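Local atomic coordinates of F5/8 type C domain protein (Bacteroides ovatus, PDB entry 4ZRX), a protein that probably hydrolyses alpha-L-fucosidic linkages in glycans, with a TIM-barrel fucosidase domain joined to an F5/8 type C domain of a fold often used to bind sugars. Residues A28-T33 / T278-Y283; A241-P246 / L259-K264; I386-L391 / Y458-L463; A485-I490 / F560-A565; K511-F516 / V572-M577. One frame throughout, in Å; residues are numbered along the deposited sequence.

Contact 1. Residues A28-T33 / T278-Y283; sequences ARLVPT and TELFWY. With EDO (1,2-ethanediol), chain C.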
# COMPACT_ATOMS: atom_id res chain seq x y z
N ALA A 28 24.87 -13.26 -4.25
CA ALA A 28 24.00 -14.16 -4.96
C ALA A 28 23.62 -15.36 -4.11
O ALA A 28 22.64 -16.05 -4.43
CB ALA A 28 24.69 -14.63 -6.28
N ARG A 29 24.39 -15.65 -3.07
CA ARG A 29 24.14 -16.83 -2.27
C ARG A 29 23.66 -16.52 -0.88
O ARG A 29 23.68 -17.37 0.01
CB ARG A 29 25.41 -17.68 -2.24
CG ARG A 29 25.72 -18.22 -3.60
CD ARG A 29 27.00 -19.04 -3.60
NE ARG A 29 28.15 -18.18 -3.41
CZ ARG A 29 28.91 -18.13 -2.32
NH1 ARG A 29 28.67 -18.90 -1.26
NH2 ARG A 29 29.95 -17.30 -2.29
N LEU A 30 23.17 -15.29 -0.70
CA LEU A 30 22.55 -14.87 0.53
C LEU A 30 21.06 -15.23 0.49
O LEU A 30 20.38 -14.90 -0.47
CB LEU A 30 22.73 -13.38 0.69
CG LEU A 30 22.02 -12.66 1.83
CD1 LEU A 30 22.55 -13.16 3.17
CD2 LEU A 30 22.22 -11.18 1.72
N VAL A 31 20.58 -15.89 1.52
CA VAL A 31 19.28 -16.54 1.49
C VAL A 31 18.45 -16.24 2.77
O VAL A 31 19.02 -15.95 3.79
CB VAL A 31 19.38 -18.05 1.27
CG1 VAL A 31 20.12 -18.34 0.02
CG2 VAL A 31 19.98 -18.76 2.47
N PRO A 32 17.11 -16.26 2.69
CA PRO A 32 16.26 -16.08 3.90
C PRO A 32 16.38 -17.22 4.90
O PRO A 32 16.71 -18.37 4.54
CB PRO A 32 14.81 -16.05 3.34
CG PRO A 32 14.92 -16.70 1.96
CD PRO A 32 16.30 -16.41 1.47
N THR A 33 16.09 -16.91 6.17
CA THR A 33 15.80 -17.96 7.16
C THR A 33 14.53 -18.66 6.76
O THR A 33 13.73 -18.12 6.00
CB THR A 33 15.59 -17.34 8.56
OG1 THR A 33 14.44 -16.50 8.55
CG2 THR A 33 16.74 -16.54 8.99
N THR A 278 30.20 -3.42 3.12
CA THR A 278 31.06 -4.47 3.71
C THR A 278 30.24 -5.67 4.18
O THR A 278 30.81 -6.63 4.72
CB THR A 278 31.84 -3.93 4.96
OG1 THR A 278 30.88 -3.45 5.92
CG2 THR A 278 32.79 -2.81 4.57
N GLU A 279 28.91 -5.61 4.05
CA GLU A 279 28.07 -6.71 4.46
C GLU A 279 26.73 -6.58 3.76
O GLU A 279 26.45 -5.56 3.15
CB GLU A 279 27.92 -6.76 5.97
CG GLU A 279 27.43 -5.48 6.64
CD GLU A 279 27.41 -5.56 8.14
OE1 GLU A 279 27.30 -6.67 8.74
OE2 GLU A 279 27.42 -4.48 8.76
N LEU A 280 25.95 -7.65 3.82
CA LEU A 280 24.70 -7.71 3.12
C LEU A 280 23.71 -8.50 3.94
O LEU A 280 24.07 -9.44 4.66
CB LEU A 280 24.88 -8.27 1.70
CG LEU A 280 23.81 -7.91 0.64
CD1 LEU A 280 24.01 -6.47 0.19
CD2 LEU A 280 23.96 -8.85 -0.59
N PHE A 281 22.45 -8.09 3.83
CA PHE A 281 21.41 -8.60 4.68
C PHE A 281 20.26 -9.15 3.86
O PHE A 281 19.85 -8.49 2.91
CB PHE A 281 20.86 -7.51 5.63
CG PHE A 281 21.91 -6.79 6.40
CD1 PHE A 281 22.37 -7.27 7.60
CD2 PHE A 281 22.45 -5.62 5.91
CE1 PHE A 281 23.38 -6.60 8.28
CE2 PHE A 281 23.44 -4.95 6.58
CZ PHE A 281 23.90 -5.45 7.76
N TRP A 282 19.69 -10.31 4.25
CA TRP A 282 18.39 -10.71 3.68
C TRP A 282 17.36 -9.99 4.55
O TRP A 282 17.14 -10.29 5.76
CB TRP A 282 18.14 -12.23 3.66
CG TRP A 282 16.89 -12.51 2.87
CD1 TRP A 282 15.63 -12.51 3.32
CD2 TRP A 282 16.80 -12.69 1.45
NE1 TRP A 282 14.75 -12.64 2.30
CE2 TRP A 282 15.43 -12.80 1.13
CE3 TRP A 282 17.73 -12.79 0.42
CZ2 TRP A 282 14.98 -13.03 -0.17
CZ3 TRP A 282 17.27 -13.01 -0.89
CH2 TRP A 282 15.89 -13.14 -1.15
N TYR A 283 16.71 -8.99 3.96
CA TYR A 283 15.89 -8.04 4.75
C TYR A 283 14.83 -7.58 3.80
O TYR A 283 14.97 -6.56 3.15
CB TYR A 283 16.81 -6.94 5.24
CG TYR A 283 16.28 -5.95 6.26
CD1 TYR A 283 15.42 -6.36 7.30
CD2 TYR A 283 16.73 -4.64 6.27
CE1 TYR A 283 14.93 -5.46 8.23
CE2 TYR A 283 16.24 -3.71 7.23
CZ TYR A 283 15.38 -4.15 8.22
OH TYR A 283 14.95 -3.27 9.22
C1 EDO C . 14.38 -21.01 3.54
O1 EDO C . 14.89 -22.14 4.26
C2 EDO C . 15.17 -20.75 2.28
O2 EDO C . 16.35 -20.00 2.51

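Contact 2. Residues A241-P246 / L259-K264; sequences ATVLTP and LGVFSK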
# COMPACT_ATOMS: atom_id res chain seq x y z
N ALA A 241 18.12 -8.88 -0.93
CA ALA A 241 19.50 -8.98 -0.53
C ALA A 241 20.02 -7.53 -0.62
O ALA A 241 20.28 -7.02 -1.70
CB ALA A 241 20.30 -9.91 -1.49
N THR A 242 20.08 -6.85 0.52
CA THR A 242 20.19 -5.41 0.57
C THR A 242 21.36 -4.94 1.43
O THR A 242 21.79 -5.62 2.40
CB THR A 242 18.86 -4.75 1.08
OG1 THR A 242 19.04 -3.34 1.11
CG2 THR A 242 18.43 -5.26 2.47
N VAL A 243 21.92 -3.80 1.04
CA VAL A 243 22.96 -3.14 1.82
C VAL A 243 22.39 -2.36 3.01
O VAL A 243 23.15 -1.85 3.86
CB VAL A 243 23.77 -2.19 0.94
CG1 VAL A 243 24.38 -2.92 -0.20
CG2 VAL A 243 22.94 -1.01 0.41
N LEU A 244 21.06 -2.15 3.05
CA LEU A 244 20.45 -1.39 4.14
C LEU A 244 20.59 -2.13 5.46
O LEU A 244 20.12 -3.24 5.57
CB LEU A 244 18.99 -1.04 3.85
CG LEU A 244 18.32 -0.07 4.84
CD1 LEU A 244 18.84 1.32 4.78
CD2 LEU A 244 16.75 -0.12 4.61
N THR A 245 21.18 -1.49 6.46
CA THR A 245 21.47 -2.12 7.72
C THR A 245 20.21 -1.96 8.58
O THR A 245 19.74 -0.83 8.80
CB THR A 245 22.68 -1.48 8.43
OG1 THR A 245 23.84 -1.57 7.61
CG2 THR A 245 22.92 -2.19 9.76
N PRO A 246 19.68 -3.07 9.10
CA PRO A 246 18.58 -2.98 10.05
C PRO A 246 18.81 -1.97 11.14
O PRO A 246 19.90 -1.93 11.74
CB PRO A 246 18.46 -4.41 10.61
CG PRO A 246 18.82 -5.23 9.44
CD PRO A 246 19.96 -4.48 8.76
N LEU A 259 26.77 4.80 3.23
CA LEU A 259 26.36 4.27 1.91
C LEU A 259 25.31 5.11 1.20
O LEU A 259 25.04 4.84 0.04
CB LEU A 259 25.84 2.85 2.04
CG LEU A 259 26.81 1.78 2.53
CD1 LEU A 259 26.22 0.41 2.35
CD2 LEU A 259 28.14 1.87 1.88
N GLY A 260 24.74 6.11 1.87
CA GLY A 260 23.69 6.93 1.29
C GLY A 260 22.36 6.17 1.14
O GLY A 260 21.67 6.36 0.17
N VAL A 261 22.03 5.31 2.11
CA VAL A 261 20.84 4.52 2.06
C VAL A 261 19.98 4.78 3.30
O VAL A 261 20.48 5.22 4.39
CB VAL A 261 21.12 3.01 1.93
CG1 VAL A 261 21.76 2.74 0.62
CG2 VAL A 261 21.96 2.47 3.06
N PHE A 262 18.68 4.57 3.11
CA PHE A 262 17.70 4.82 4.16
C PHE A 262 16.45 4.14 3.63
O PHE A 262 16.41 3.77 2.44
CB PHE A 262 17.49 6.35 4.39
CG PHE A 262 17.35 7.15 3.12
CD1 PHE A 262 18.47 7.64 2.43
CD2 PHE A 262 16.11 7.39 2.57
CE1 PHE A 262 18.33 8.39 1.20
CE2 PHE A 262 15.96 8.11 1.39
CZ PHE A 262 17.06 8.62 0.68
N SER A 263 15.46 3.95 4.49
CA SER A 263 14.31 3.14 4.10
C SER A 263 13.61 3.52 2.79
O SER A 263 13.26 2.63 2.05
CB SER A 263 13.31 3.04 5.22
OG SER A 263 13.93 2.49 6.36
N LYS A 264 13.43 4.82 2.54
CA LYS A 264 12.78 5.32 1.39
C LYS A 264 13.69 5.40 0.11
O LYS A 264 13.24 5.71 -0.93
CB LYS A 264 12.23 6.74 1.69
CG LYS A 264 11.26 7.31 0.68
CD LYS A 264 10.78 8.71 1.18
CE LYS A 264 10.00 9.49 0.14
NZ LYS A 264 8.70 8.95 -0.08

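Contact 3. Residues I386-L391 / Y458-L463; sequences INLVML and YYAEPL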
# COMPACT_ATOMS: atom_id res chain seq x y z
N ILE A 386 -3.64 -12.78 -23.14
CA ILE A 386 -3.00 -12.48 -21.90
C ILE A 386 -2.62 -11.02 -21.84
O ILE A 386 -2.34 -10.40 -22.83
CB ILE A 386 -1.74 -13.37 -21.69
CG1 ILE A 386 -0.73 -13.28 -22.81
CG2 ILE A 386 -2.19 -14.82 -21.55
CD1 ILE A 386 0.61 -13.85 -22.44
N ASN A 387 -2.59 -10.49 -20.62
CA ASN A 387 -2.09 -9.16 -20.34
C ASN A 387 -1.34 -9.01 -19.03
O ASN A 387 -1.13 -7.86 -18.54
CB ASN A 387 -3.24 -8.15 -20.43
CG ASN A 387 -4.33 -8.42 -19.43
OD1 ASN A 387 -4.19 -9.22 -18.52
ND2 ASN A 387 -5.43 -7.70 -19.56
N LEU A 388 -0.93 -10.17 -18.47
CA LEU A 388 -0.29 -10.27 -17.18
C LEU A 388 0.59 -11.48 -17.18
O LEU A 388 0.15 -12.59 -17.50
CB LEU A 388 -1.34 -10.36 -16.03
CG LEU A 388 -0.92 -10.70 -14.63
CD1 LEU A 388 0.04 -9.75 -14.12
CD2 LEU A 388 -2.17 -10.82 -13.73
N VAL A 389 1.83 -11.26 -16.84
CA VAL A 389 2.83 -12.34 -16.66
C VAL A 389 3.38 -12.25 -15.26
O VAL A 389 3.67 -11.14 -14.77
CB VAL A 389 3.90 -12.28 -17.74
CG1 VAL A 389 5.08 -13.23 -17.49
CG2 VAL A 389 3.29 -12.56 -19.06
N MSE A 390 3.57 -13.41 -14.67
CA MSE A 390 4.14 -13.56 -13.34
C MSE A 390 5.38 -14.44 -13.41
O MSE A 390 5.37 -15.50 -14.09
CB MSE A 390 3.08 -14.18 -12.41
CG MSE A 390 3.55 -14.28 -11.00
SE MSE A 390 3.97 -16.03 -10.57
CE MSE A 390 2.34 -16.72 -10.18
N LEU A 391 6.44 -14.02 -12.74
CA LEU A 391 7.68 -14.73 -12.67
C LEU A 391 8.10 -14.93 -11.22
O LEU A 391 7.84 -14.02 -10.38
CB LEU A 391 8.77 -13.95 -13.40
CG LEU A 391 8.33 -13.45 -14.79
CD1 LEU A 391 9.27 -12.43 -15.21
CD2 LEU A 391 8.34 -14.58 -15.76
N TYR A 458 -1.82 -14.64 -17.37
CA TYR A 458 -3.24 -14.48 -17.12
C TYR A 458 -3.80 -13.34 -17.94
O TYR A 458 -3.08 -12.53 -18.50
CB TYR A 458 -3.50 -14.17 -15.62
CG TYR A 458 -2.86 -15.11 -14.64
CD1 TYR A 458 -1.58 -14.87 -14.17
CD2 TYR A 458 -3.54 -16.27 -14.19
CE1 TYR A 458 -0.99 -15.74 -13.30
CE2 TYR A 458 -2.94 -17.11 -13.24
CZ TYR A 458 -1.64 -16.87 -12.88
OH TYR A 458 -1.09 -17.70 -11.94
N TYR A 459 -5.12 -13.31 -17.97
CA TYR A 459 -5.90 -12.18 -18.44
C TYR A 459 -6.55 -11.54 -17.22
O TYR A 459 -7.35 -12.20 -16.54
CB TYR A 459 -6.97 -12.59 -19.44
CG TYR A 459 -7.69 -11.36 -19.95
CD1 TYR A 459 -7.12 -10.58 -20.97
CD2 TYR A 459 -8.89 -10.92 -19.41
CE1 TYR A 459 -7.77 -9.41 -21.43
CE2 TYR A 459 -9.52 -9.76 -19.86
CZ TYR A 459 -8.95 -9.02 -20.85
OH TYR A 459 -9.55 -7.87 -21.36
N ALA A 460 -6.14 -10.31 -16.91
CA ALA A 460 -6.72 -9.50 -15.82
C ALA A 460 -7.67 -8.49 -16.47
O ALA A 460 -7.25 -7.70 -17.31
CB ALA A 460 -5.68 -8.78 -15.09
N GLU A 461 -8.95 -8.53 -16.11
CA GLU A 461 -9.91 -7.55 -16.59
C GLU A 461 -9.42 -6.10 -16.27
O GLU A 461 -9.12 -5.77 -15.10
CB GLU A 461 -11.29 -7.88 -15.97
CG GLU A 461 -12.54 -7.60 -16.80
CD GLU A 461 -12.55 -8.31 -18.16
OE1 GLU A 461 -12.73 -9.55 -18.27
OE2 GLU A 461 -12.38 -7.59 -19.14
N PRO A 462 -9.33 -5.21 -17.28
CA PRO A 462 -8.90 -3.84 -16.97
C PRO A 462 -9.97 -3.13 -16.15
O PRO A 462 -11.15 -3.33 -16.38
CB PRO A 462 -8.71 -3.18 -18.35
CG PRO A 462 -8.54 -4.34 -19.29
CD PRO A 462 -9.44 -5.40 -18.76
N LEU A 463 -9.56 -2.38 -15.15
CA LEU A 463 -10.48 -1.70 -14.26
C LEU A 463 -10.49 -0.22 -14.55
O LEU A 463 -9.47 0.34 -14.93
CB LEU A 463 -10.02 -1.92 -12.80
CG LEU A 463 -10.15 -3.36 -12.31
CD1 LEU A 463 -9.40 -3.50 -10.98
CD2 LEU A 463 -11.59 -3.89 -12.16

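Contact 4. Residues A485-I490 / F560-A565; sequences ASPLTI and FIKLEA. With EDO (1,2-ethanediol), chain E.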
# COMPACT_ATOMS: atom_id res chain seq x y z
N ALA A 485 -13.66 21.82 -28.52
CA ALA A 485 -12.67 21.97 -27.45
C ALA A 485 -12.49 23.45 -27.04
O ALA A 485 -12.19 23.74 -25.87
CB ALA A 485 -11.33 21.32 -27.83
N SER A 486 -12.67 24.36 -28.00
CA SER A 486 -12.38 25.77 -27.79
C SER A 486 -13.21 26.67 -28.73
O SER A 486 -12.88 26.79 -29.90
CB SER A 486 -10.91 26.03 -28.02
OG SER A 486 -10.60 27.37 -27.69
N PRO A 487 -14.27 27.33 -28.24
CA PRO A 487 -14.67 27.35 -26.85
C PRO A 487 -15.27 26.00 -26.43
O PRO A 487 -16.01 25.35 -27.20
CB PRO A 487 -15.74 28.47 -26.78
CG PRO A 487 -16.15 28.75 -28.24
CD PRO A 487 -14.99 28.31 -29.09
N LEU A 488 -14.91 25.56 -25.23
CA LEU A 488 -15.44 24.32 -24.71
C LEU A 488 -16.96 24.29 -24.89
O LEU A 488 -17.64 25.15 -24.35
CB LEU A 488 -15.09 24.19 -23.23
CG LEU A 488 -15.57 22.88 -22.62
CD1 LEU A 488 -14.96 21.61 -23.29
CD2 LEU A 488 -15.16 22.96 -21.17
N THR A 489 -17.45 23.33 -25.67
CA THR A 489 -18.86 23.16 -25.94
C THR A 489 -19.26 21.72 -25.66
O THR A 489 -18.60 20.76 -26.11
CB THR A 489 -19.18 23.57 -27.43
OG1 THR A 489 -18.64 24.88 -27.73
CG2 THR A 489 -20.68 23.58 -27.72
N ILE A 490 -20.34 21.56 -24.90
CA ILE A 490 -20.69 20.28 -24.31
C ILE A 490 -22.19 20.00 -24.50
O ILE A 490 -23.03 20.83 -24.20
CB ILE A 490 -20.39 20.26 -22.77
CG1 ILE A 490 -18.90 20.48 -22.48
CG2 ILE A 490 -20.90 18.95 -22.13
CD1 ILE A 490 -18.61 20.92 -21.02
N PHE A 560 -27.24 21.84 -24.48
CA PHE A 560 -25.83 22.11 -24.75
C PHE A 560 -25.41 23.29 -23.91
O PHE A 560 -26.21 24.17 -23.64
CB PHE A 560 -25.58 22.44 -26.24
CG PHE A 560 -25.96 21.33 -27.21
CD1 PHE A 560 -27.29 21.16 -27.61
CD2 PHE A 560 -24.98 20.51 -27.78
CE1 PHE A 560 -27.66 20.14 -28.53
CE2 PHE A 560 -25.34 19.49 -28.71
CZ PHE A 560 -26.68 19.31 -29.08
N ILE A 561 -24.15 23.31 -23.48
CA ILE A 561 -23.59 24.48 -22.80
C ILE A 561 -22.31 24.83 -23.48
O ILE A 561 -21.68 23.98 -24.11
CB ILE A 561 -23.37 24.28 -21.28
CG1 ILE A 561 -22.34 23.15 -21.01
CG2 ILE A 561 -24.70 23.96 -20.61
CD1 ILE A 561 -22.12 22.89 -19.50
N LYS A 562 -21.89 26.06 -23.32
CA LYS A 562 -20.67 26.58 -23.93
C LYS A 562 -20.04 27.61 -23.02
O LYS A 562 -20.73 28.51 -22.53
CB LYS A 562 -20.96 27.21 -25.32
CG LYS A 562 -19.77 27.92 -25.97
CD LYS A 562 -20.03 28.35 -27.41
CE LYS A 562 -21.06 29.45 -27.46
NZ LYS A 562 -21.23 30.02 -28.82
N LEU A 563 -18.74 27.51 -22.80
CA LEU A 563 -18.00 28.51 -22.03
C LEU A 563 -16.96 29.15 -22.92
O LEU A 563 -16.07 28.44 -23.41
CB LEU A 563 -17.32 27.89 -20.79
CG LEU A 563 -16.63 28.89 -19.83
CD1 LEU A 563 -17.65 29.69 -19.00
CD2 LEU A 563 -15.62 28.21 -18.89
N GLU A 564 -17.08 30.47 -23.16
CA GLU A 564 -16.07 31.28 -23.82
C GLU A 564 -15.28 31.97 -22.72
O GLU A 564 -15.86 32.60 -21.85
CB GLU A 564 -16.69 32.32 -24.78
CG GLU A 564 -17.38 31.64 -25.98
CD GLU A 564 -18.03 32.59 -27.02
OE1 GLU A 564 -17.86 33.82 -26.89
OE2 GLU A 564 -18.71 32.08 -27.97
N ALA A 565 -13.96 31.85 -22.72
CA ALA A 565 -13.18 32.45 -21.65
C ALA A 565 -11.78 32.90 -22.07
O ALA A 565 -11.15 32.29 -22.98
CB ALA A 565 -13.11 31.49 -20.45
C1 EDO E . -12.50 28.31 -23.19
O1 EDO E . -13.56 27.42 -23.54
C2 EDO E . -12.04 29.14 -24.39
O2 EDO E . -13.12 29.95 -24.84

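Contact 5. Residues K511-F516 / V572-M577; sequences KPTMAF and VAKVNM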
# COMPACT_ATOMS: atom_id res chain seq x y z
N LYS A 511 -2.83 28.08 -12.91
CA LYS A 511 -2.09 27.87 -14.16
C LYS A 511 -2.30 29.07 -15.07
O LYS A 511 -3.39 29.65 -15.04
CB LYS A 511 -2.58 26.60 -14.87
CG LYS A 511 -4.10 26.48 -14.98
CD LYS A 511 -4.52 25.13 -15.54
CE LYS A 511 -6.04 24.99 -15.55
NZ LYS A 511 -6.44 23.69 -16.14
N PRO A 512 -1.29 29.42 -15.90
CA PRO A 512 -1.44 30.54 -16.86
C PRO A 512 -2.65 30.44 -17.80
O PRO A 512 -3.19 31.46 -18.20
CB PRO A 512 -0.16 30.45 -17.71
CG PRO A 512 0.84 29.87 -16.80
CD PRO A 512 0.11 28.95 -15.85
N THR A 513 -3.03 29.22 -18.13
CA THR A 513 -4.11 28.97 -19.10
C THR A 513 -5.56 28.91 -18.52
O THR A 513 -6.53 28.61 -19.25
CB THR A 513 -3.79 27.67 -19.84
OG1 THR A 513 -4.70 27.52 -20.93
CG2 THR A 513 -3.93 26.50 -18.93
N MSE A 514 -5.70 29.15 -17.22
CA MSE A 514 -7.02 29.02 -16.57
C MSE A 514 -7.99 30.12 -17.03
O MSE A 514 -7.56 31.19 -17.46
CB MSE A 514 -6.88 29.07 -15.05
CG MSE A 514 -6.48 30.44 -14.48
SE MSE A 514 -5.81 30.26 -12.66
CE MSE A 514 -7.16 28.98 -11.95
N ALA A 515 -9.29 29.84 -16.92
CA ALA A 515 -10.31 30.84 -17.23
C ALA A 515 -10.39 31.90 -16.13
O ALA A 515 -10.32 31.57 -14.92
CB ALA A 515 -11.65 30.20 -17.41
N PHE A 516 -10.60 33.14 -16.55
CA PHE A 516 -10.82 34.26 -15.65
C PHE A 516 -12.07 35.06 -16.08
O PHE A 516 -13.06 35.12 -15.33
CB PHE A 516 -9.58 35.14 -15.60
CG PHE A 516 -9.73 36.37 -14.77
CD1 PHE A 516 -10.26 36.30 -13.46
CD2 PHE A 516 -9.34 37.63 -15.29
CE1 PHE A 516 -10.38 37.47 -12.68
CE2 PHE A 516 -9.45 38.80 -14.50
CZ PHE A 516 -9.98 38.72 -13.21
N VAL A 572 -6.62 33.30 -24.85
CA VAL A 572 -7.71 32.33 -24.86
C VAL A 572 -7.48 31.24 -23.79
O VAL A 572 -6.45 30.58 -23.77
CB VAL A 572 -7.85 31.68 -26.22
CG1 VAL A 572 -8.90 30.56 -26.17
CG2 VAL A 572 -8.20 32.75 -27.28
N ALA A 573 -8.45 31.04 -22.91
CA ALA A 573 -8.31 30.01 -21.87
C ALA A 573 -8.48 28.63 -22.45
O ALA A 573 -9.08 28.45 -23.51
CB ALA A 573 -9.34 30.23 -20.75
N LYS A 574 -7.91 27.65 -21.76
CA LYS A 574 -8.16 26.26 -22.03
C LYS A 574 -8.91 25.66 -20.86
O LYS A 574 -8.40 25.63 -19.70
CB LYS A 574 -6.86 25.48 -22.20
CG LYS A 574 -6.08 25.85 -23.47
CD LYS A 574 -4.83 24.98 -23.59
CE LYS A 574 -4.23 25.02 -24.98
NZ LYS A 574 -3.67 26.36 -25.30
N VAL A 575 -10.05 25.09 -21.19
CA VAL A 575 -10.91 24.47 -20.20
C VAL A 575 -11.23 23.05 -20.67
O VAL A 575 -11.52 22.85 -21.84
CB VAL A 575 -12.20 25.35 -20.02
CG1 VAL A 575 -13.11 24.80 -18.92
CG2 VAL A 575 -11.79 26.75 -19.63
N ASN A 576 -11.17 22.09 -19.76
CA ASN A 576 -11.51 20.69 -20.02
C ASN A 576 -12.93 20.45 -19.53
O ASN A 576 -13.38 21.06 -18.56
CB ASN A 576 -10.55 19.75 -19.22
CG ASN A 576 -10.61 18.24 -19.67
OD1 ASN A 576 -11.45 17.43 -19.20
ND2 ASN A 576 -9.66 17.86 -20.53
N MSE A 577 -13.62 19.52 -20.17
CA MSE A 577 -14.94 19.14 -19.70
C MSE A 577 -15.00 18.70 -18.20
O MSE A 577 -16.02 18.91 -17.51
CB MSE A 577 -15.42 18.00 -20.59
CG MSE A 577 -16.88 17.79 -20.49
SE MSE A 577 -17.48 16.65 -21.97
CE MSE A 577 -17.06 14.91 -21.20
O HOH W 1 -9.07 25.39 -17.11

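Contact 1. Residues A28-T33 / T278-Y283
Where 28-33 passes 278-283, P32 and W282 mark the closest backbone approach, 5.8 Å between their CA atoms, and the touching parts run in roughly the same direction, 27° apart. Backbone N and O atoms of the two segments form no bonds with each other, so the join is made by side chains. The main one is a CH-pi contact: P32 lies over one face of the W282 indole, its CD 3.8 Å from the centroid of the six-membered ring and only 13° off the ring normal. P32 CB reaches the five-membered part of the same indole, 3.6 Å from NE1. The anti placement of W282 CG to the backbone N (chi1 -171°) turns the indole face to the proline. Two residues earlier, L30 sets its CD2 branch against the strand: CD2 lies 3.5 Å from the carbonyl carbon F281 C and 3.7 Å from L280 CD2. With W282 cut back to an alanine, P32 would probably lose the flat surface it packs on, and a gap would open beside the proline ring. A 1,2-ethanediol hydrogen-bonds P32 O through its O2 (2.6 Å). Strand 30-31 pairs with strand 8-9, whereas strand 279-290 belongs to the barrel sheet beside strand 241-242; L30 and L280 both touch A241 there, and T33 caps the start of helix 34-42.

Contact 2. Residues A241-P246 / L259-K264
V243 and L244, in the chain just after strand 241-242, face the turn that follows helix 252-259, with L244 and V261 closest in the backbone at 6.3 Å between CA atoms. L259 brings its CD1 branch to V243 CB at 3.8 Å, the side chains crossing at a slant. V243 CG2 meets V261 CG1, 3.9 Å away, and here the side chains cross at about a right angle, so V243 is touched by one methyl from L259 and one from V261. L244 works through its far end: with CG anti to the backbone N (chi1 -172°), CD1 is carried to V261 CG2 at 3.7 Å and equally near the backbone N of F262, while CD2 comes within 4.1 Å of S263 CA. The L244 backbone is fixed by an ST turn, its N donating to T242 OG1 (3.0 Å, 169° at the hydrogen). G260, with positive phi, ends the helix in a Schellman motif and turns the chain so that L259 and V261 both point at the 241-246 segment. Branched methyls carry this join of the chains leaving strand 241-242 and helix 252-259, consistent with dependence on fit of shape; polar order comes from the ST turn and helix end.

Contact 3. Residues I386-L391 / Y458-L463
N387 turns its amide toward Y459 and A460 by setting CG between its own backbone N and carbonyl carbon (chi1 61°), at a classic beta bulge where N387 and L388 both face Y458. Y458 O accepts from N387 N at 3.0 Å, in the carbonyl plane, and only weakly from L388 N; Y458 N returns a bond to L388 O (2.8 Å). Beyond the bulge the N387 amide stands in for a strand partner: its OD1 takes A460 N on a lone pair, 2.8 Å and 174° at the hydrogen, while ND2 gives to A460 O at 2.9 Å. An alanine at N387 would remove both bonds and is likely to leave A460 N and O without these mates and the chain after Y458 less firmly held. L388, on the same sheet face as Y458, brings CD2 to 4.1 Å from Y458 CB, and the Y458 ring also meets F356 edge-to-face, tying this antiparallel sheet to the end of helix 339-356. The N387 amide plane is turned only 13° from that of the Y459 ring, with N387 ND2 3.4 Å from Y459 CE1.

Contact 4. Residues A485-I490 / F560-A565
F560 starts the pairing with its CA 3.1 Å from I490 O, a CA-H...O contact beside the regular bond from the next residue. I561 follows as the partner of I490: I561 N gives to I490 O at 2.8 Å and I561 O accepts from I490 N at 2.9 Å, a hydrogen-bonded antiparallel pair. Its CG1, placed between backbone N and carbonyl carbon (chi1 62°), rests 3.9 Å from I490 CB. K562 forms a non-hydrogen-bonded pair with T489 and lies alongside it, K562 CG 3.7 Å from T489 OG1; that hydroxyl is itself turned back to donate to P487 O. Farther out the K562 ammonium makes a long, weak salt bridge to E564 and cation-pi contacts with W529 and F521. L563 N then reaches L488 O (3.0 Å), while a 1,2-ethanediol spans the next step, its O1 taking L488 N and donating to L563 O. E564 runs beside P487, which follows a cis peptide, with E564 CG 3.7 Å from P487 CB. A565 N completes the diol's grip by bonding its O2. L488, I561 and L563 pack on strand 580-584, I490 on M577 just before it, with T489 and K562 on the other face, as in the antiparallel beta sandwich of F5/8 type C (discoidin-like) domains.

Contact 5. Residues K511-F516 / V572-M577
T513 and K574 meet at about a right angle, the threonine hydroxyl set against the root of the lysine chain: OG1 lies 3.2 Å from K574 CB and 3.3 Å from CG. The hydroxyl is swung there by a first torsion that puts OG1 anti to the T513 backbone N (chi1 -171°). Beside it the backbone does the bonding, K574 N giving to T513 O at 3.0 Å in the carbonyl plane with 162° at the hydrogen; its contact to OG1 is weak and bent. Both segments are loops of the F5/8 type C beta sandwich: a type I turn from K511 to M514 leads toward strand 517-523, while 572-577 runs between strands 560-566 and 580-584. Next to the polar pair, A573 CB sits 3.7 Å from A515 CA and 4.1 Å from A515 CB, and V575 CG2 comes equally near to A515 CB from further along. A565 lies against both alanines. A water donates to K574 O; its weak bond from K511 NZ holds for one of two conformers and is doubtful.

Contacts 1 and 2 share the fucosidase barrel and touch through neighbouring strands 241-242 and 279-290, F281 O meeting T242 N; both rely on apolar side chains, contact 1 fully buried and contact 2 running out to exposed F262. Contact 3 is also buried, yet there backbone and amide bonds dominate, as suits a bulge between the two inner strands of a sheet. Contacts 4 and 5 lie in the F5/8 type C domain, about 61 and 54 Å from contact 1 between centres. Their segments alternate along the chain and meet at A565 O and A573 N: contact 4 is antiparallel strand pairing that loosens toward P487, contact 5 a loop join with one firm backbone bond, and both are partly buried.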